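Local coordinates for uncharacterized protein (Parabacteroides distasonis, PDB 3LM3), which is of unknown function but is probably a carbohydrate-active enzyme of the glycoside hydrolase/deacetylase type, at residues Ser189-Pro194 / Trp339-Val344; Phe362-Phe367 / Arg441-Glu446. All blocks are in the same frame, centred on the assembly; numbering follows the deposited sequence. Where two conformers were deposited one is given.

Interaction 1. Residues Ser189-Pro194 / Trp339-Val344; sequences SYPFYP and WNYRFV
With CG anti to the carbonyl carbon in both Tyr-341 and Phe-343, these two rings leave the same face of strand 341-346 and meet the irregular segment Ser-189 to Phe-192, whose chain runs opposite to that of Trp-339 to Phe-343. Tyr-190 answers with an unusual chi1 of -100°, which sets its ring beside both, and the three form an aromatic cluster on the edge strand of the four-stranded antiparallel sheet. Phe-343 points its edge at the face of Tyr-190, its CZ lying over the middle of that ring and 3.6 Å from Tyr-190 CE1; the two planes stand at 79°. Tyr-190 in turn gives its own edge to the face of Tyr-341, while its CB makes a CH-pi contact 3.5 Å from the centroid of the Tyr-341 ring. The far end of Tyr-190 is held too, since its OH is hydrogen-bonded to His-269 ND1 and Trp-281 N.

Beyond Tyr-341, at the start of its segment, Trp-339 packs against Phe-192, with CZ2 3.5 Å from Phe-192 CB, and its indole face looks at the carbonyl of Pro-191 and at Tyr-341 CE2. The indole NE1 is tied to Asn-336 OD1. All the touching residues are buried, and the contact joins the loop before strand 194-195 to the sheet mainly by packed rings, with one direct hydrogen bond across it. That bond runs from Tyr-341 OH to Pro-191 O at 2.6 Å, with the oxygen at the edge of the phenol ring and the hydroxyl tilted just 15° from the carbonyl plane.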
loop_
_atom_site.group_PDB
_atom_site.type_symbol
_atom_site.label_atom_id
_atom_site.label_comp_id
_atom_site.label_asym_id
_atom_site.label_seq_id
_atom_site.Cartn_x
_atom_site.Cartn_y
_atom_site.Cartn_z
ATOM N N SER A 189 4.923 -7.253 -1.933
ATOM C CA SER A 189 3.837 -6.564 -1.262
ATOM C C SER A 189 4.157 -6.255 0.185
ATOM O O SER A 189 3.486 -5.428 0.785
ATOM C CB SER A 189 2.550 -7.345 -1.370
ATOM O OG SER A 189 2.586 -8.525 -0.604
ATOM N N TYR A 190 5.142 -6.911 0.759
ATOM C CA TYR A 190 5.589 -6.630 2.123
ATOM C C TYR A 190 6.855 -5.791 2.050
ATOM O O TYR A 190 7.379 -5.510 0.944
ATOM C CB TYR A 190 5.771 -7.927 2.923
ATOM C CG TYR A 190 4.628 -8.312 3.874
ATOM C CD1 TYR A 190 3.304 -7.924 3.642
ATOM C CD2 TYR A 190 4.898 -9.122 4.971
ATOM C CE1 TYR A 190 2.296 -8.287 4.515
ATOM C CE2 TYR A 190 3.893 -9.497 5.855
ATOM C CZ TYR A 190 2.587 -9.092 5.611
ATOM O OH TYR A 190 1.568 -9.541 6.440
ATOM N N PRO A 191 7.345 -5.331 3.211
ATOM C CA PRO A 191 8.338 -4.256 3.170
ATOM C C PRO A 191 9.674 -4.709 2.620
ATOM O O PRO A 191 10.090 -5.860 2.797
ATOM C CB PRO A 191 8.479 -3.851 4.630
ATOM C CG PRO A 191 7.109 -4.197 5.196
ATOM C CD PRO A 191 6.777 -5.512 4.564
ATOM N N PHE A 192 10.346 -3.794 1.919
ATOM C CA PHE A 192 11.672 -4.057 1.369
ATOM C C PHE A 192 12.439 -2.755 1.209
ATOM O O PHE A 192 11.838 -1.683 1.192
ATOM C CB PHE A 192 11.590 -4.780 0.006
ATOM C CG PHE A 192 10.881 -3.981 -1.086
ATOM C CD1 PHE A 192 9.505 -3.928 -1.131
ATOM C CD2 PHE A 192 11.602 -3.291 -2.062
ATOM C CE1 PHE A 192 8.848 -3.215 -2.115
ATOM C CE2 PHE A 192 10.940 -2.557 -3.045
ATOM C CZ PHE A 192 9.572 -2.507 -3.062
ATOM N N TYR A 193 13.763 -2.870 1.084
ATOM C CA TYR A 193 14.620 -1.728 0.714
ATOM C C TYR A 193 14.740 -1.694 -0.811
ATOM O O TYR A 193 15.170 -2.676 -1.422
ATOM C CB TYR A 193 15.992 -1.896 1.344
ATOM C CG TYR A 193 16.051 -1.857 2.851
ATOM C CD1 TYR A 193 15.961 -0.669 3.542
ATOM C CD2 TYR A 193 16.282 -3.006 3.576
ATOM C CE1 TYR A 193 16.089 -0.626 4.904
ATOM C CE2 TYR A 193 16.385 -2.977 4.968
ATOM C CZ TYR A 193 16.327 -1.792 5.623
ATOM O OH TYR A 193 16.430 -1.698 7.015
ATOM N N PRO A 194 14.343 -0.581 -1.440
ATOM C CA PRO A 194 14.369 -0.512 -2.893
ATOM C C PRO A 194 15.794 -0.307 -3.442
ATOM O O PRO A 194 16.694 0.182 -2.745
ATOM C CB PRO A 194 13.490 0.689 -3.191
ATOM C CG PRO A 194 13.744 1.611 -1.981
ATOM C CD PRO A 194 13.855 0.679 -0.834
ATOM N N TRP A 339 14.826 -11.098 4.781
ATOM C CA TRP A 339 13.415 -11.441 4.669
ATOM C C TRP A 339 13.140 -12.382 3.510
ATOM O O TRP A 339 13.904 -12.483 2.567
ATOM C CB TRP A 339 12.529 -10.197 4.533
ATOM C CG TRP A 339 12.884 -9.282 3.398
ATOM C CD1 TRP A 339 13.678 -8.174 3.467
ATOM C CD2 TRP A 339 12.438 -9.368 2.031
ATOM N NE1 TRP A 339 13.747 -7.567 2.254
ATOM C CE2 TRP A 339 13.016 -8.287 1.344
ATOM C CE3 TRP A 339 11.611 -10.239 1.331
ATOM C CZ2 TRP A 339 12.812 -8.075 -0.010
ATOM C CZ3 TRP A 339 11.400 -10.014 -0.023
ATOM C CH2 TRP A 339 12.019 -8.954 -0.678
ATOM N N ASN A 340 12.035 -13.105 3.634
ATOM C CA ASN A 340 11.604 -14.063 2.643
ATOM C C ASN A 340 10.133 -14.283 2.963
ATOM O O ASN A 340 9.818 -14.861 3.991
ATOM C CB ASN A 340 12.437 -15.352 2.752
ATOM C CG ASN A 340 12.143 -16.347 1.664
ATOM O OD1 ASN A 340 11.061 -16.399 1.128
ATOM N ND2 ASN A 340 13.156 -17.157 1.329
ATOM N N TYR A 341 9.239 -13.734 2.144
ATOM C CA TYR A 341 7.814 -13.724 2.454
ATOM C C TYR A 341 7.034 -14.773 1.672
ATOM O O TYR A 341 7.310 -15.031 0.488
ATOM C CB TYR A 341 7.200 -12.376 2.157
ATOM C CG TYR A 341 7.894 -11.196 2.782
ATOM C CD1 TYR A 341 8.083 -11.100 4.164
ATOM C CD2 TYR A 341 8.332 -10.137 1.997
ATOM C CE1 TYR A 341 8.686 -9.990 4.743
ATOM C CE2 TYR A 341 8.938 -9.015 2.557
ATOM C CZ TYR A 341 9.121 -8.958 3.930
ATOM O OH TYR A 341 9.681 -7.828 4.506
ATOM N N ARG A 342 6.092 -15.389 2.363
ATOM C CA ARG A 342 5.192 -16.374 1.781
ATOM C C ARG A 342 3.771 -16.074 2.226
ATOM O O ARG A 342 3.550 -15.666 3.375
ATOM C CB ARG A 342 5.559 -17.779 2.243
ATOM C CG ARG A 342 6.895 -18.243 1.711
ATOM C CD ARG A 342 7.325 -19.555 2.329
ATOM N NE ARG A 342 7.504 -19.367 3.754
ATOM C CZ ARG A 342 7.493 -20.311 4.689
ATOM N NH1 ARG A 342 7.315 -21.597 4.370
ATOM N NH2 ARG A 342 7.680 -19.960 5.965
ATOM N N PHE A 343 2.830 -16.278 1.299
ATOM C CA PHE A 343 1.408 -16.202 1.573
ATOM C C PHE A 343 0.675 -17.334 0.902
ATOM O O PHE A 343 1.085 -17.774 -0.172
ATOM C CB PHE A 343 0.818 -14.870 1.084
ATOM C CG PHE A 343 1.481 -13.679 1.686
ATOM C CD1 PHE A 343 1.138 -13.247 2.954
ATOM C CD2 PHE A 343 2.473 -13.000 1.004
ATOM C CE1 PHE A 343 1.811 -12.186 3.542
ATOM C CE2 PHE A 343 3.138 -11.906 1.601
ATOM C CZ PHE A 343 2.787 -11.503 2.862
ATOM N N VAL A 344 -0.403 -17.773 1.534
ATOM C CA VAL A 344 -1.332 -18.754 0.960
ATOM C C VAL A 344 -2.746 -18.234 1.167
ATOM O O VAL A 344 -3.080 -17.776 2.273
ATOM C CB VAL A 344 -1.188 -20.132 1.623
ATOM C CG1 VAL A 344 -2.273 -21.095 1.111
ATOM C CG2 VAL A 344 0.212 -20.694 1.406
#

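Interaction 2. Residues Phe362-Phe367 / Arg441-Glu446; sequences FMNKEF and RKYYPE
Tyr-444 is sandwiched: Phe-362 CD2 sits over the centre of one ring face, Tyr-443 CB over the other, and Phe-367 CE2 lies at the edge. The Tyr-443 ring carries the amide of Asn-364 stacked on one face, planes 2° apart, with OD1 3.6 Å from Tyr-443 CZ, while Glu-366 OE1 comes in at its edge. Phe-367 completes the aromatic cluster, its edge toward Tyr-443 in an offset T-shaped pair.

Asn-364 works with both ends of its amide. OD1 accepts from the backbone N of Glu-366 (2.8 Å) and of Phe-367, the first an Asx turn, the two together an Asx motif, at the bend between strands 357-363 and 367-374; ND2 sends an almost straight bond, 177°, to Tyr-444 OH at 3.1 Å, and that hydroxyl is also hydrogen-bonded to Asn-340 OD1. Glu-366 OE1 takes Tyr-443 OH on its anti lone pair at 2.6 Å and Lys-442 NZ on its syn lone pair at 2.9 Å. A leucine in place of Tyr-443 would probably cost Glu-366 OE1 one of its two donors and leave the Asn-364 amide without the ring it stacks on. Two donors on one carboxylate oxygen, one cationic, would be expected to favour the charged form of Glu-366.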
loop_
_atom_site.group_PDB
_atom_site.type_symbol
_atom_site.label_atom_id
_atom_site.label_comp_id
_atom_site.label_asym_id
_atom_site.label_seq_id
_atom_site.Cartn_x
_atom_site.Cartn_y
_atom_site.Cartn_z
ATOM N N PHE A 362 5.376 -16.141 -3.187
ATOM C CA PHE A 362 6.729 -16.233 -2.653
ATOM C C PHE A 362 7.446 -14.961 -3.068
ATOM O O PHE A 362 7.428 -14.604 -4.252
ATOM C CB PHE A 362 7.452 -17.451 -3.246
ATOM C CG PHE A 362 6.730 -18.746 -3.023
ATOM C CD1 PHE A 362 5.685 -19.119 -3.853
ATOM C CD2 PHE A 362 7.074 -19.587 -1.949
ATOM C CE1 PHE A 362 5.009 -20.304 -3.668
ATOM C CE2 PHE A 362 6.385 -20.791 -1.756
ATOM C CZ PHE A 362 5.352 -21.128 -2.609
HETATM N N MSE A 363 8.060 -14.274 -2.123
HETATM C CA MSE A 363 8.746 -13.024 -2.414
HETATM C C MSE A 363 10.069 -12.977 -1.663
HETATM O O MSE A 363 10.113 -13.157 -0.438
HETATM C CB MSE A 363 7.892 -11.828 -1.974
HETATM C CG MSE A 363 6.580 -11.708 -2.697
HETATM SE SE MSE A 363 5.253 -10.752 -1.671
HETATM C CE MSE A 363 3.795 -10.698 -2.993
ATOM N N ASN A 364 11.137 -12.765 -2.411
ATOM C CA ASN A 364 12.465 -12.662 -1.806
ATOM C C ASN A 364 13.281 -11.598 -2.572
ATOM O O ASN A 364 12.775 -10.964 -3.493
ATOM C CB ASN A 364 13.141 -14.036 -1.773
ATOM C CG ASN A 364 13.334 -14.606 -3.154
ATOM O OD1 ASN A 364 14.087 -14.077 -3.961
ATOM N ND2 ASN A 364 12.584 -15.677 -3.456
ATOM N N LYS A 365 14.529 -11.383 -2.172
ATOM C CA LYS A 365 15.349 -10.339 -2.787
ATOM C C LYS A 365 15.490 -10.513 -4.297
ATOM O O LYS A 365 15.618 -9.559 -5.032
ATOM C CB LYS A 365 16.740 -10.330 -2.140
ATOM C CG LYS A 365 17.696 -9.302 -2.709
ATOM C CD LYS A 365 19.046 -9.336 -2.028
ATOM C CE LYS A 365 19.951 -10.346 -2.646
ATOM N NZ LYS A 365 21.351 -10.363 -2.044
ATOM N N GLU A 366 15.520 -11.767 -4.746
ATOM C CA GLU A 366 15.860 -12.060 -6.129
ATOM C C GLU A 366 14.684 -12.287 -7.074
ATOM O O GLU A 366 14.872 -12.171 -8.271
ATOM C CB GLU A 366 16.866 -13.191 -6.199
ATOM C CG GLU A 366 18.252 -12.738 -5.729
ATOM C CD GLU A 366 19.320 -13.812 -5.907
ATOM O OE1 GLU A 366 19.274 -14.823 -5.186
ATOM O OE2 GLU A 366 20.184 -13.615 -6.778
ATOM N N PHE A 367 13.502 -12.610 -6.547
ATOM C CA PHE A 367 12.312 -12.748 -7.384
ATOM C C PHE A 367 11.041 -12.788 -6.543
ATOM O O PHE A 367 11.082 -13.017 -5.327
ATOM C CB PHE A 367 12.374 -14.003 -8.262
ATOM C CG PHE A 367 12.386 -15.310 -7.497
ATOM C CD1 PHE A 367 13.583 -15.893 -7.100
ATOM C CD2 PHE A 367 11.204 -15.975 -7.198
ATOM C CE1 PHE A 367 13.594 -17.120 -6.420
ATOM C CE2 PHE A 367 11.208 -17.187 -6.499
ATOM C CZ PHE A 367 12.416 -17.755 -6.110
ATOM N N ARG A 441 14.836 -23.020 -7.237
ATOM C CA ARG A 441 15.316 -24.132 -6.400
ATOM C C ARG A 441 16.250 -23.666 -5.278
ATOM O O ARG A 441 16.214 -24.238 -4.180
ATOM C CB ARG A 441 16.014 -25.217 -7.239
ATOM C CG ARG A 441 16.310 -26.497 -6.452
ATOM C CD ARG A 441 17.133 -27.501 -7.255
ATOM N NE ARG A 441 16.375 -28.031 -8.383
ATOM C CZ ARG A 441 15.560 -29.081 -8.326
ATOM N NH1 ARG A 441 15.386 -29.743 -7.186
ATOM N NH2 ARG A 441 14.917 -29.472 -9.416
ATOM N N LYS A 442 17.035 -22.629 -5.552
ATOM C CA LYS A 442 17.915 -21.959 -4.582
ATOM C C LYS A 442 17.174 -21.516 -3.335
ATOM O O LYS A 442 17.711 -21.582 -2.226
ATOM C CB LYS A 442 18.560 -20.735 -5.239
ATOM C CG LYS A 442 19.430 -19.861 -4.330
ATOM C CD LYS A 442 20.061 -18.732 -5.127
ATOM C CE LYS A 442 20.760 -17.703 -4.242
ATOM N NZ LYS A 442 21.482 -16.699 -5.078
ATOM N N TYR A 443 15.944 -21.031 -3.519
ATOM C CA TYR A 443 15.132 -20.609 -2.399
ATOM C C TYR A 443 14.106 -21.635 -1.939
ATOM O O TYR A 443 13.893 -21.789 -0.733
ATOM C CB TYR A 443 14.426 -19.285 -2.744
ATOM C CG TYR A 443 15.325 -18.092 -2.800
ATOM C CD1 TYR A 443 16.041 -17.794 -3.932
ATOM C CD2 TYR A 443 15.447 -17.226 -1.699
ATOM C CE1 TYR A 443 16.873 -16.712 -3.993
ATOM C CE2 TYR A 443 16.268 -16.135 -1.748
ATOM C CZ TYR A 443 16.994 -15.867 -2.893
ATOM O OH TYR A 443 17.815 -14.775 -2.995
ATOM N N TYR A 444 13.413 -22.289 -2.884
ATOM C CA TYR A 444 12.267 -23.158 -2.590
ATOM C C TYR A 444 12.407 -24.483 -3.375
ATOM O O TYR A 444 11.633 -24.762 -4.304
ATOM C CB TYR A 444 10.918 -22.480 -2.934
ATOM C CG TYR A 444 10.842 -21.017 -2.521
ATOM C CD1 TYR A 444 10.858 -20.654 -1.182
ATOM C CD2 TYR A 444 10.789 -20.011 -3.478
ATOM C CE1 TYR A 444 10.814 -19.301 -0.797
ATOM C CE2 TYR A 444 10.736 -18.642 -3.095
ATOM C CZ TYR A 444 10.769 -18.314 -1.770
ATOM O OH TYR A 444 10.704 -16.971 -1.417
ATOM N N PRO A 445 13.401 -25.299 -2.994
ATOM C CA PRO A 445 13.648 -26.554 -3.727
ATOM C C PRO A 445 12.434 -27.488 -3.740
ATOM O O PRO A 445 12.239 -28.237 -4.703
ATOM C CB PRO A 445 14.841 -27.176 -2.974
ATOM C CG PRO A 445 14.773 -26.602 -1.594
ATOM C CD PRO A 445 14.230 -25.186 -1.779
ATOM N N GLU A 446 11.613 -27.422 -2.692
ATOM C CA GLU A 446 10.407 -28.238 -2.588
ATOM C C GLU A 446 9.374 -28.013 -3.710
ATOM O O GLU A 446 8.527 -28.871 -3.970
ATOM C CB GLU A 446 9.749 -28.036 -1.216
ATOM C CG GLU A 446 9.015 -26.695 -1.002
ATOM C CD GLU A 446 9.917 -25.516 -0.609
ATOM O OE1 GLU A 446 11.171 -25.626 -0.666
ATOM O OE2 GLU A 446 9.347 -24.455 -0.257
#

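How the interactions relate
The two contacts lie side by side on one antiparallel sheet, their centres about 11 Å apart, with strands 341-346 and 357-363 as neighbours. A backbone bond, Tyr-341 N to Met-363 O at 2.8 Å, stitches them together, and Asn-340 OD1 reaches Tyr-444 OH at 2.6 Å. Trp-339 bridges as well, its CZ3 3.4 Å from Asn-364 CA. Interaction 1 ties the sheet to the loop at 189-194, and interaction 2 ties it to the end of helix 434-443. No active site is established here; the Trp-339 side chain is about 7 Å from a bound PEG.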